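Local coordinates for lactococcal prophage ps3 protein 05 (Staphylococcus epidermidis ATCC 12228, PDB 3G8W), which probably transfers an acetyl group from acetyl-coenzyme A to a substrate, as other members of the GNAT family do, at residues N5-D14 with N56-L66; G79-E87 with Q113-A121. All blocks are in the same frame, centred on the assembly; numbering follows the deposited sequence.

In the fold
Both contacts belong to one mixed beta-sheet of GNAT type, a largely antiparallel sheet with one parallel pair in it, strands 83-91 and 117-123. Interaction 1 comes first in the chain and joins strand 6-9, an outermost strand within this chain, to strand 55-62. Interaction 2 opens after interaction 1 has closed and forms the parallel pair, linked by helix 96-112. Their centres lie 21 Å apart and their nearest atoms about 7 Å, so the two do not touch; strand 65-74 stands between strands 55-62 and 83-91. Helix 96-112 packs on both, while interaction 2 also extends to the second subunit. As in other GNAT folds, acetyl-coenzyme A probably binds where the parallel strands part.

Interaction 1. Residues N5-D14 with N56-L66; sequences NNIRLLNQND and NIFGAFEDDEL
N6 meets F61 through its carbonyl, with F61 N donating to N6 O at 3.0 Å. I7 turns to the other face of the sheet, where its CG1 packs on A60 CB at 3.9 Å, against helix 96-112. R8 and G59 form a hydrogen-bonded pair: G59 N to R8 O (3.2 Å) is nearly straight at 175°, whereas R8 N to G59 O is weak. This ladder is the antiparallel pairing of the first two strands of the GNAT sheet. With chi1 at 66°, CG of R8 sits between backbone N and carbonyl carbon, and the extended chain lays one face of the guanidinium against the CE2-CZ rim of F61, planes 18° apart. D14 fixes that group end-on, its OD1 2.7 Å from R8 NH2 and its OD2 2.8 Å from R8 NH1; NH1 also donates to L9 O. L9 sets CD1 above the centre of the F58 ring. L10 gives its N weakly to I57 O, while CD1 touches F61 CE2 at the ring edge (3.5 Å) and CD2 reaches I57 CG2 (3.6 Å) and, tip to tip, L66 CD2. N11 N binds the anti lone pair of D14 OD2, just before helix 15-24.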
# COMPACT_ATOMS: atom_id res chain seq x y z
N ASN B 5 -27.95 -2.49 -19.55
CA ASN B 5 -26.94 -1.42 -19.73
C ASN B 5 -26.71 -0.61 -18.44
O ASN B 5 -27.44 0.35 -18.16
CB ASN B 5 -27.34 -0.51 -20.90
CG ASN B 5 -26.12 0.10 -21.63
OD1 ASN B 5 -25.17 0.60 -21.00
ND2 ASN B 5 -26.16 0.06 -22.97
N ASN B 6 -25.72 -1.03 -17.64
CA ASN B 6 -25.22 -0.25 -16.49
C ASN B 6 -24.03 -0.92 -15.77
O ASN B 6 -23.46 -1.89 -16.27
CB ASN B 6 -26.35 0.12 -15.50
CG ASN B 6 -26.02 1.38 -14.68
OD1 ASN B 6 -25.53 2.39 -15.22
ND2 ASN B 6 -26.30 1.33 -13.37
N ILE B 7 -23.69 -0.38 -14.59
CA ILE B 7 -22.51 -0.78 -13.81
C ILE B 7 -22.89 -1.56 -12.56
O ILE B 7 -23.76 -1.15 -11.79
CB ILE B 7 -21.67 0.46 -13.37
CG1 ILE B 7 -21.29 1.31 -14.58
CG2 ILE B 7 -20.44 0.06 -12.58
CD1 ILE B 7 -22.13 2.56 -14.72
N ARG B 8 -22.23 -2.70 -12.36
CA ARG B 8 -22.40 -3.47 -11.15
C ARG B 8 -21.05 -3.89 -10.60
O ARG B 8 -20.02 -3.76 -11.27
CB ARG B 8 -23.29 -4.69 -11.41
CG ARG B 8 -22.70 -5.75 -12.34
CD ARG B 8 -23.61 -6.98 -12.42
NE ARG B 8 -23.18 -7.95 -13.45
CZ ARG B 8 -22.14 -8.78 -13.33
NH1 ARG B 8 -21.38 -8.77 -12.23
NH2 ARG B 8 -21.84 -9.60 -14.33
N LEU B 9 -21.06 -4.39 -9.38
CA LEU B 9 -19.89 -5.04 -8.82
C LEU B 9 -19.62 -6.33 -9.59
O LEU B 9 -20.48 -7.21 -9.68
CB LEU B 9 -20.11 -5.37 -7.34
CG LEU B 9 -18.94 -6.04 -6.65
CD1 LEU B 9 -17.81 -5.04 -6.42
CD2 LEU B 9 -19.39 -6.65 -5.34
N LEU B 10 -18.43 -6.41 -10.18
CA LEU B 10 -17.94 -7.68 -10.72
C LEU B 10 -17.73 -8.69 -9.61
O LEU B 10 -17.58 -8.32 -8.44
CB LEU B 10 -16.65 -7.47 -11.50
CG LEU B 10 -16.79 -7.46 -13.02
CD1 LEU B 10 -18.00 -6.62 -13.47
CD2 LEU B 10 -15.49 -7.03 -13.70
N ASN B 11 -17.70 -9.96 -9.98
CA ASN B 11 -17.56 -11.06 -9.04
C ASN B 11 -16.93 -12.25 -9.77
O ASN B 11 -16.73 -12.20 -10.99
CB ASN B 11 -18.95 -11.42 -8.51
CG ASN B 11 -19.65 -12.43 -9.37
OD1 ASN B 11 -19.30 -13.60 -9.34
ND2 ASN B 11 -20.62 -11.99 -10.16
N GLN B 12 -16.64 -13.33 -9.04
CA GLN B 12 -16.04 -14.54 -9.64
C GLN B 12 -16.82 -15.20 -10.79
O GLN B 12 -16.33 -16.14 -11.42
CB GLN B 12 -15.62 -15.57 -8.57
CG GLN B 12 -16.44 -15.54 -7.28
CD GLN B 12 -15.77 -16.31 -6.13
OE1 GLN B 12 -14.91 -17.17 -6.36
NE2 GLN B 12 -16.18 -16.01 -4.90
N ASN B 13 -18.01 -14.69 -11.08
CA ASN B 13 -18.79 -15.08 -12.26
C ASN B 13 -18.37 -14.32 -13.52
O ASN B 13 -18.94 -14.52 -14.58
CB ASN B 13 -20.28 -14.81 -12.04
CG ASN B 13 -21.02 -16.01 -11.55
OD1 ASN B 13 -21.20 -16.19 -10.34
ND2 ASN B 13 -21.45 -16.86 -12.47
N ASP B 14 -17.40 -13.43 -13.39
CA ASP B 14 -17.03 -12.58 -14.50
C ASP B 14 -15.57 -12.79 -14.90
O ASP B 14 -15.06 -12.09 -15.77
CB ASP B 14 -17.33 -11.12 -14.16
CG ASP B 14 -18.81 -10.86 -13.90
OD1 ASP B 14 -19.66 -11.20 -14.77
OD2 ASP B 14 -19.14 -10.32 -12.82
N ASN B 56 -12.29 -4.54 -4.57
CA ASN B 56 -13.44 -4.61 -5.47
C ASN B 56 -13.23 -4.15 -6.90
O ASN B 56 -12.86 -3.00 -7.15
CB ASN B 56 -14.61 -3.83 -4.88
CG ASN B 56 -15.14 -4.44 -3.61
OD1 ASN B 56 -14.56 -5.37 -3.04
ND2 ASN B 56 -16.28 -3.93 -3.15
N ILE B 57 -13.46 -5.04 -7.84
CA ILE B 57 -13.44 -4.69 -9.24
C ILE B 57 -14.85 -4.30 -9.68
O ILE B 57 -15.80 -5.07 -9.51
CB ILE B 57 -12.99 -5.88 -10.09
CG1 ILE B 57 -11.58 -6.32 -9.70
CG2 ILE B 57 -13.04 -5.52 -11.57
CD1 ILE B 57 -11.07 -7.45 -10.54
N PHE B 58 -14.99 -3.11 -10.26
CA PHE B 58 -16.26 -2.74 -10.88
C PHE B 58 -16.20 -2.84 -12.39
O PHE B 58 -15.15 -2.59 -12.98
CB PHE B 58 -16.66 -1.34 -10.51
CG PHE B 58 -16.98 -1.15 -9.08
CD1 PHE B 58 -18.30 -1.04 -8.66
CD2 PHE B 58 -15.96 -1.03 -8.13
CE1 PHE B 58 -18.59 -0.82 -7.33
CE2 PHE B 58 -16.24 -0.83 -6.79
CZ PHE B 58 -17.55 -0.72 -6.38
N GLY B 59 -17.34 -3.19 -13.00
CA GLY B 59 -17.45 -3.25 -14.46
C GLY B 59 -18.60 -2.45 -15.03
O GLY B 59 -19.66 -2.35 -14.42
N ALA B 60 -18.38 -1.85 -16.20
CA ALA B 60 -19.47 -1.24 -16.98
C ALA B 60 -19.91 -2.20 -18.10
O ALA B 60 -19.08 -2.78 -18.80
CB ALA B 60 -19.05 0.08 -17.55
N PHE B 61 -21.22 -2.36 -18.25
CA PHE B 61 -21.76 -3.33 -19.20
C PHE B 61 -22.63 -2.72 -20.26
O PHE B 61 -23.59 -1.99 -19.96
CB PHE B 61 -22.55 -4.42 -18.47
CG PHE B 61 -21.68 -5.42 -17.78
CD1 PHE B 61 -21.19 -6.52 -18.48
CD2 PHE B 61 -21.34 -5.26 -16.44
CE1 PHE B 61 -20.37 -7.46 -17.85
CE2 PHE B 61 -20.53 -6.19 -15.79
CZ PHE B 61 -20.04 -7.29 -16.50
N GLU B 62 -22.27 -3.00 -21.51
CA GLU B 62 -23.12 -2.78 -22.67
C GLU B 62 -23.70 -4.15 -23.04
O GLU B 62 -22.96 -5.05 -23.44
CB GLU B 62 -22.29 -2.20 -23.82
CG GLU B 62 -23.07 -1.46 -24.89
CD GLU B 62 -22.29 -1.32 -26.20
OE1 GLU B 62 -21.09 -1.71 -26.23
OE2 GLU B 62 -22.87 -0.84 -27.21
N ASP B 63 -25.02 -4.32 -22.88
CA ASP B 63 -25.67 -5.63 -23.02
C ASP B 63 -24.86 -6.73 -22.32
O ASP B 63 -24.56 -6.62 -21.12
CB ASP B 63 -25.93 -5.97 -24.50
N ASP B 64 -24.48 -7.78 -23.05
CA ASP B 64 -23.67 -8.88 -22.49
C ASP B 64 -22.19 -8.52 -22.29
O ASP B 64 -21.48 -9.19 -21.53
CB ASP B 64 -23.81 -10.14 -23.36
N GLU B 65 -21.73 -7.46 -22.95
CA GLU B 65 -20.30 -7.14 -23.02
C GLU B 65 -19.79 -6.26 -21.87
O GLU B 65 -20.35 -5.20 -21.57
CB GLU B 65 -19.96 -6.52 -24.38
CG GLU B 65 -19.36 -7.47 -25.44
CD GLU B 65 -20.33 -8.55 -25.95
OE1 GLU B 65 -20.66 -8.55 -27.16
OE2 GLU B 65 -20.75 -9.41 -25.14
N LEU B 66 -18.73 -6.72 -21.23
CA LEU B 66 -18.02 -5.88 -20.28
C LEU B 66 -17.24 -4.83 -21.09
O LEU B 66 -16.53 -5.17 -22.04
CB LEU B 66 -17.11 -6.72 -19.40
CG LEU B 66 -16.38 -6.00 -18.26
CD1 LEU B 66 -17.33 -5.34 -17.26
CD2 LEU B 66 -15.41 -6.96 -17.58

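Interaction 2. Residues G79-E87 with Q113-A121; sequences GKCHKAILE and QNIETLMIA
I85 has CG1 anti to its carbonyl carbon (chi1 -54°), and chi2 (-58°) turns CD1 across to CB of M119, a selenomethionine, at 3.9 Å. On I120, CG1 lies anti to the backbone N (chi1 -172°), which carries CD1 to within 3.7 Å of L86 CB. The backbones beneath run parallel: M119 N donates to A84 O at 2.9 Å and L86 N to M119 O at 2.8 Å, each approaching its carbonyl almost head-on, while A84 N to T117 O is weak. This is the strand pairing of a right-handed beta-alpha-beta crossover, connected by helix 96-112. A84 and L118 face that helix; A84 CB touches both I115 CG2 (3.8 Å) and L118 CD2 (3.9 Å). The other face bears K83 and T117, lying side by side, and I85 and M119, both of which touch W159 of strand 153-163. Where the strands begin, H82 O is gripped by two amides, E116 N at 2.6 Å and T117 N at 3.1 Å. Nearby charged groups pair across the subunit interface: K83 NZ forms a salt bridge with E144 and donates to A147 O of the second subunit, while E116 OE2 bridges K149 NZ and E116 OE1 hydrogen-bonds Y154 OH of that subunit. Apolar packing and backbone bonds hold the strand pair itself, whereas the charged groups of K83 and E116, at its start, reach the second subunit.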
# COMPACT_ATOMS: atom_id res chain seq x y z
N GLY B 79 -5.95 2.07 11.19
CA GLY B 79 -5.99 3.51 10.96
C GLY B 79 -5.99 3.99 9.52
O GLY B 79 -5.73 5.17 9.26
N LYS B 80 -6.25 3.10 8.58
CA LYS B 80 -6.12 3.45 7.17
C LYS B 80 -7.37 3.19 6.32
O LYS B 80 -7.35 3.39 5.09
CB LYS B 80 -4.86 2.81 6.60
CG LYS B 80 -3.67 3.39 7.32
CD LYS B 80 -2.37 3.28 6.60
CE LYS B 80 -1.42 4.43 6.99
NZ LYS B 80 -1.10 4.37 8.45
N CYS B 81 -8.46 2.82 6.98
CA CYS B 81 -9.72 2.48 6.32
C CYS B 81 -10.45 3.61 5.67
O CYS B 81 -11.36 3.37 4.89
CB CYS B 81 -10.68 1.83 7.29
SG CYS B 81 -10.24 0.16 7.51
N HIS B 82 -10.08 4.84 5.99
CA HIS B 82 -10.73 5.96 5.34
C HIS B 82 -10.18 6.17 3.93
O HIS B 82 -10.63 7.05 3.22
CB HIS B 82 -10.58 7.21 6.19
CG HIS B 82 -9.17 7.64 6.33
ND1 HIS B 82 -8.22 6.86 6.96
CD2 HIS B 82 -8.52 8.74 5.88
CE1 HIS B 82 -7.06 7.48 6.92
NE2 HIS B 82 -7.21 8.61 6.27
N LYS B 83 -9.21 5.37 3.50
CA LYS B 83 -8.52 5.60 2.21
C LYS B 83 -8.60 4.43 1.27
O LYS B 83 -8.79 3.29 1.69
CB LYS B 83 -7.04 5.86 2.42
CG LYS B 83 -6.71 7.17 2.99
CD LYS B 83 -5.61 7.00 3.97
CE LYS B 83 -4.31 6.52 3.34
NZ LYS B 83 -3.14 6.56 4.29
N ALA B 84 -8.42 4.69 -0.02
CA ALA B 84 -8.49 3.60 -0.98
C ALA B 84 -7.76 3.95 -2.24
O ALA B 84 -7.62 5.12 -2.55
CB ALA B 84 -9.98 3.24 -1.30
N ILE B 85 -7.31 2.93 -2.95
CA ILE B 85 -6.55 3.10 -4.17
C ILE B 85 -7.40 2.61 -5.30
O ILE B 85 -8.06 1.57 -5.17
CB ILE B 85 -5.31 2.18 -4.17
CG1 ILE B 85 -4.44 2.37 -2.92
CG2 ILE B 85 -4.46 2.47 -5.36
CD1 ILE B 85 -3.94 3.79 -2.70
N LEU B 86 -7.37 3.35 -6.41
CA LEU B 86 -7.96 2.92 -7.68
C LEU B 86 -6.87 2.32 -8.54
O LEU B 86 -5.82 2.92 -8.71
CB LEU B 86 -8.54 4.12 -8.39
CG LEU B 86 -9.85 4.68 -7.87
CD1 LEU B 86 -10.13 5.97 -8.55
CD2 LEU B 86 -10.95 3.71 -8.23
N GLU B 87 -7.09 1.14 -9.09
CA GLU B 87 -6.05 0.48 -9.89
C GLU B 87 -6.65 -0.28 -11.07
O GLU B 87 -7.86 -0.58 -11.11
CB GLU B 87 -5.23 -0.47 -9.02
N GLN B 113 -19.22 3.86 1.52
CA GLN B 113 -18.45 3.03 2.45
C GLN B 113 -17.69 3.89 3.42
O GLN B 113 -16.83 3.39 4.14
CB GLN B 113 -17.45 2.17 1.68
CG GLN B 113 -18.06 1.29 0.62
CD GLN B 113 -19.04 0.31 1.19
OE1 GLN B 113 -18.75 -0.39 2.17
NE2 GLN B 113 -20.22 0.24 0.58
N ASN B 114 -17.98 5.19 3.42
CA ASN B 114 -17.23 6.16 4.23
C ASN B 114 -15.73 6.29 3.92
O ASN B 114 -14.95 6.78 4.73
CB ASN B 114 -17.44 5.89 5.72
CG ASN B 114 -18.89 5.81 6.10
OD1 ASN B 114 -19.69 6.67 5.70
ND2 ASN B 114 -19.25 4.78 6.85
N ILE B 115 -15.32 5.84 2.74
CA ILE B 115 -13.98 6.10 2.27
C ILE B 115 -13.82 7.60 2.00
O ILE B 115 -14.52 8.17 1.18
CB ILE B 115 -13.64 5.23 1.04
CG1 ILE B 115 -13.63 3.74 1.46
CG2 ILE B 115 -12.31 5.68 0.37
CD1 ILE B 115 -13.91 2.70 0.33
N GLU B 116 -12.92 8.23 2.74
CA GLU B 116 -12.74 9.66 2.68
C GLU B 116 -11.87 10.14 1.53
O GLU B 116 -12.08 11.24 1.02
CB GLU B 116 -12.15 10.16 3.98
CG GLU B 116 -13.11 10.92 4.80
CD GLU B 116 -13.01 10.58 6.24
OE1 GLU B 116 -12.01 10.96 6.87
OE2 GLU B 116 -13.93 9.90 6.74
N THR B 117 -10.87 9.36 1.16
CA THR B 117 -10.02 9.81 0.09
C THR B 117 -9.63 8.70 -0.90
O THR B 117 -9.46 7.54 -0.51
CB THR B 117 -8.80 10.62 0.63
OG1 THR B 117 -7.69 9.76 0.88
CG2 THR B 117 -9.13 11.45 1.88
N LEU B 118 -9.52 9.06 -2.18
CA LEU B 118 -9.10 8.13 -3.22
C LEU B 118 -7.75 8.55 -3.78
O LEU B 118 -7.51 9.75 -3.99
CB LEU B 118 -10.11 8.07 -4.36
CG LEU B 118 -11.50 7.54 -3.97
CD1 LEU B 118 -12.45 7.58 -5.17
CD2 LEU B 118 -11.44 6.14 -3.38
N MSE B 119 -6.89 7.55 -4.00
CA MSE B 119 -5.63 7.74 -4.66
C MSE B 119 -5.45 6.83 -5.87
O MSE B 119 -5.94 5.70 -5.92
CB MSE B 119 -4.48 7.52 -3.70
CG MSE B 119 -4.13 8.69 -2.81
SE MSE B 119 -3.44 7.98 -1.14
CE MSE B 119 -1.63 7.49 -1.59
N ILE B 120 -4.70 7.32 -6.85
CA ILE B 120 -4.31 6.54 -8.00
C ILE B 120 -2.89 6.92 -8.36
O ILE B 120 -2.50 8.08 -8.27
CB ILE B 120 -5.30 6.73 -9.20
CG1 ILE B 120 -4.97 5.76 -10.33
CG2 ILE B 120 -5.43 8.21 -9.66
CD1 ILE B 120 -6.24 5.32 -11.09
N ALA B 121 -2.10 5.91 -8.70
CA ALA B 121 -0.74 6.10 -9.18
C ALA B 121 -0.79 5.93 -10.69
O ALA B 121 -1.26 4.89 -11.19
CB ALA B 121 0.19 5.08 -8.56